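Phosphothreonine lyase ospF (Shigella flexneri, PDB 3I0U) probably removes the phosphate of phosphothreonine by beta-elimination in host proteins, as a secreted type III effector and virulence factor of the lyase class. Local coordinates at residues E161-P171 / P181-Y189. Sequence-based numbering, arbitrary orientation.
Sequences ESNLLRSKIAP and PEDWKYVSY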
# COMPACT_ATOMS: atom_id res chain seq x y z
N GLU A 161 -0.08 9.92 -0.53
CA GLU A 161 -1.00 11.01 -0.15
C GLU A 161 -0.66 12.31 -0.91
O GLU A 161 -1.49 12.90 -1.61
CB GLU A 161 -0.96 11.26 1.38
CG GLU A 161 -1.80 10.29 2.24
CD GLU A 161 -3.32 10.48 2.09
OE1 GLU A 161 -4.07 9.50 1.84
OE2 GLU A 161 -3.78 11.62 2.26
N SER A 162 0.60 12.68 -0.84
CA SER A 162 1.11 13.91 -1.37
C SER A 162 0.97 13.99 -2.90
O SER A 162 0.65 15.02 -3.46
CB SER A 162 2.57 14.00 -0.97
OG SER A 162 3.24 14.95 -1.73
N ASN A 163 1.20 12.89 -3.58
CA ASN A 163 1.12 12.88 -5.03
C ASN A 163 -0.31 12.96 -5.52
O ASN A 163 -0.57 13.60 -6.54
CB ASN A 163 1.75 11.61 -5.59
CG ASN A 163 3.23 11.76 -5.81
OD1 ASN A 163 4.03 11.53 -4.92
ND2 ASN A 163 3.60 12.12 -6.99
N LEU A 164 -1.23 12.31 -4.82
CA LEU A 164 -2.65 12.38 -5.15
C LEU A 164 -3.20 13.74 -4.89
O LEU A 164 -3.89 14.28 -5.73
CB LEU A 164 -3.43 11.39 -4.33
CG LEU A 164 -3.87 10.02 -4.85
CD1 LEU A 164 -3.34 9.64 -6.25
CD2 LEU A 164 -3.56 8.99 -3.81
N LEU A 165 -2.87 14.32 -3.74
CA LEU A 165 -3.40 15.64 -3.37
C LEU A 165 -2.93 16.72 -4.34
O LEU A 165 -3.67 17.63 -4.70
CB LEU A 165 -3.07 15.97 -1.89
CG LEU A 165 -3.43 17.36 -1.33
CD1 LEU A 165 -4.96 17.54 -1.37
CD2 LEU A 165 -2.86 17.59 0.08
N ARG A 166 -1.71 16.60 -4.82
CA ARG A 166 -1.18 17.68 -5.58
C ARG A 166 -1.53 17.60 -7.04
O ARG A 166 -1.47 18.56 -7.76
CB ARG A 166 0.29 17.89 -5.23
CG ARG A 166 0.40 18.35 -3.69
CD ARG A 166 1.79 18.33 -3.07
NE ARG A 166 2.55 17.12 -3.44
CZ ARG A 166 3.73 17.08 -4.07
NH1 ARG A 166 4.38 18.21 -4.41
NH2 ARG A 166 4.29 15.88 -4.35
N SER A 167 -1.99 16.45 -7.46
CA SER A 167 -2.67 16.37 -8.75
C SER A 167 -4.19 16.56 -8.61
O SER A 167 -4.92 16.39 -9.58
CB SER A 167 -2.37 15.07 -9.47
OG SER A 167 -0.97 14.76 -9.46
N LYS A 168 -4.64 16.95 -7.41
CA LYS A 168 -6.05 17.26 -7.08
C LYS A 168 -7.02 16.14 -7.42
O LYS A 168 -8.06 16.37 -7.91
CB LYS A 168 -6.47 18.62 -7.63
CG LYS A 168 -5.96 19.75 -6.76
CD LYS A 168 -6.24 21.17 -7.21
CE LYS A 168 -5.14 22.10 -6.59
NZ LYS A 168 -5.12 23.53 -7.07
N ILE A 169 -6.61 14.92 -7.16
CA ILE A 169 -7.40 13.73 -7.32
C ILE A 169 -8.52 13.65 -6.28
O ILE A 169 -8.30 13.93 -5.11
CB ILE A 169 -6.48 12.50 -7.19
CG1 ILE A 169 -5.45 12.48 -8.32
CG2 ILE A 169 -7.28 11.20 -7.11
CD1 ILE A 169 -6.02 12.40 -9.77
N ALA A 170 -9.72 13.26 -6.71
CA ALA A 170 -10.86 13.14 -5.81
C ALA A 170 -10.75 11.83 -5.04
O ALA A 170 -10.54 10.76 -5.66
CB ALA A 170 -12.12 13.16 -6.56
N PRO A 171 -10.87 11.90 -3.69
CA PRO A 171 -11.01 10.73 -2.85
C PRO A 171 -12.31 9.96 -3.09
O PRO A 171 -13.29 10.54 -3.48
CB PRO A 171 -11.03 11.32 -1.44
CG PRO A 171 -11.50 12.71 -1.61
CD PRO A 171 -10.87 13.14 -2.89
N PRO A 181 -6.35 8.46 10.09
CA PRO A 181 -6.37 9.77 10.72
C PRO A 181 -6.95 10.79 9.76
O PRO A 181 -7.10 10.52 8.53
CB PRO A 181 -4.90 10.05 10.98
CG PRO A 181 -4.21 9.38 9.86
CD PRO A 181 -4.99 8.11 9.63
N GLU A 182 -7.27 11.97 10.29
CA GLU A 182 -7.97 12.97 9.49
C GLU A 182 -7.07 13.57 8.40
O GLU A 182 -7.57 14.00 7.36
CB GLU A 182 -8.63 14.05 10.39
CG GLU A 182 -10.06 14.50 9.92
CD GLU A 182 -11.17 13.43 10.12
OE1 GLU A 182 -12.10 13.68 10.94
OE2 GLU A 182 -11.15 12.37 9.44
N ASP A 183 -5.76 13.52 8.60
CA ASP A 183 -4.80 13.97 7.58
C ASP A 183 -4.51 12.97 6.46
O ASP A 183 -3.69 13.26 5.58
CB ASP A 183 -3.49 14.50 8.22
CG ASP A 183 -2.80 13.46 9.09
OD1 ASP A 183 -2.14 12.54 8.54
OD2 ASP A 183 -2.89 13.56 10.34
N TRP A 184 -5.16 11.79 6.48
CA TRP A 184 -5.12 10.95 5.28
C TRP A 184 -6.38 11.18 4.54
O TRP A 184 -7.48 11.05 5.10
CB TRP A 184 -4.98 9.48 5.57
CG TRP A 184 -3.75 9.06 6.26
CD1 TRP A 184 -2.65 9.84 6.60
CD2 TRP A 184 -3.44 7.74 6.70
NE1 TRP A 184 -1.71 9.09 7.25
CE2 TRP A 184 -2.17 7.79 7.32
CE3 TRP A 184 -4.14 6.52 6.65
CZ2 TRP A 184 -1.57 6.66 7.89
CZ3 TRP A 184 -3.55 5.40 7.22
CH2 TRP A 184 -2.27 5.48 7.83
N LYS A 185 -6.23 11.55 3.27
CA LYS A 185 -7.38 11.87 2.43
C LYS A 185 -7.74 10.72 1.49
O LYS A 185 -8.89 10.60 1.07
CB LYS A 185 -7.21 13.22 1.73
CG LYS A 185 -7.35 14.42 2.74
CD LYS A 185 -7.16 15.86 2.16
CE LYS A 185 -8.27 16.23 1.09
NZ LYS A 185 -8.64 17.70 1.07
N TYR A 186 -6.77 9.84 1.23
CA TYR A 186 -6.94 8.75 0.28
C TYR A 186 -6.66 7.38 0.93
O TYR A 186 -7.33 6.40 0.62
CB TYR A 186 -6.02 8.94 -0.93
CG TYR A 186 -6.11 10.30 -1.57
CD1 TYR A 186 -7.03 10.53 -2.58
CD2 TYR A 186 -5.27 11.37 -1.17
CE1 TYR A 186 -7.14 11.77 -3.17
CE2 TYR A 186 -5.38 12.62 -1.76
CZ TYR A 186 -6.31 12.81 -2.78
OH TYR A 186 -6.41 14.03 -3.39
N VAL A 187 -5.67 7.33 1.83
CA VAL A 187 -5.22 6.05 2.41
C VAL A 187 -6.04 5.66 3.65
O VAL A 187 -6.49 6.54 4.40
CB VAL A 187 -3.67 6.10 2.65
CG1 VAL A 187 -3.08 4.82 3.29
CG2 VAL A 187 -2.98 6.35 1.34
N SER A 188 -6.29 4.37 3.84
CA SER A 188 -6.91 3.90 5.07
C SER A 188 -6.35 2.56 5.48
O SER A 188 -5.76 1.88 4.66
CB SER A 188 -8.43 3.89 4.98
OG SER A 188 -8.85 3.00 3.98
N TYR A 189 -6.49 2.19 6.75
CA TYR A 189 -5.84 1.00 7.27
C TYR A 189 -6.82 -0.07 7.78
O TYR A 189 -7.83 0.25 8.42
CB TYR A 189 -4.88 1.38 8.41
CG TYR A 189 -4.40 0.21 9.26
CD1 TYR A 189 -3.41 -0.67 8.80
CD2 TYR A 189 -4.95 -0.01 10.54
CE1 TYR A 189 -2.97 -1.76 9.61
CE2 TYR A 189 -4.53 -1.09 11.35
CZ TYR A 189 -3.54 -1.95 10.88
OH TYR A 189 -3.15 -2.99 11.68
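Glu161 and Tyr186 reach past each other, each side chain finding main-chain polar groups of the opposite segment. The carboxylate of Glu161, in the last turns of helix 147-166, accepts from three successive backbone amides. Glu161 OE2 takes Lys185 N at 2.7 Å in a nearly straight bond (176°), from the syn side but tilted out of the carboxylate plane. Glu161 OE1 holds two donors: Tyr186 N, 2.8 Å away, meets the syn lone pair of this oxygen, whereas Val187 N arrives nearly in line with the C-O bond at 2.7 Å. The bend at chi2 (-70°) folds the glutamate chain back, and the three N-H groups together fix the rotation of the carboxylate and would probably favour its charged form.

In the reverse direction, the phenol of Tyr186 lies under Leu164, whose CB sits over the ring face, 3.5 Å from the centroid, in a CH-pi contact. With CG anti to the carbonyl carbon (chi1 -51°), the ring is carried towards the helix end. Ile169, whose N closes the Schellman motif on Leu164 O, presents its own O near the ring plane to Tyr186 OH, which donates at 2.6 Å. Ile169 CG2 and Pro171 CD both approach CE1.

Leu164 also touches Leu98 and Ile84. The whole is a helix C-terminus joined to the loop entering edge strand 187-191 of the antiparallel sheet, and to its first residue, through a carboxylate bound by consecutive backbone amides.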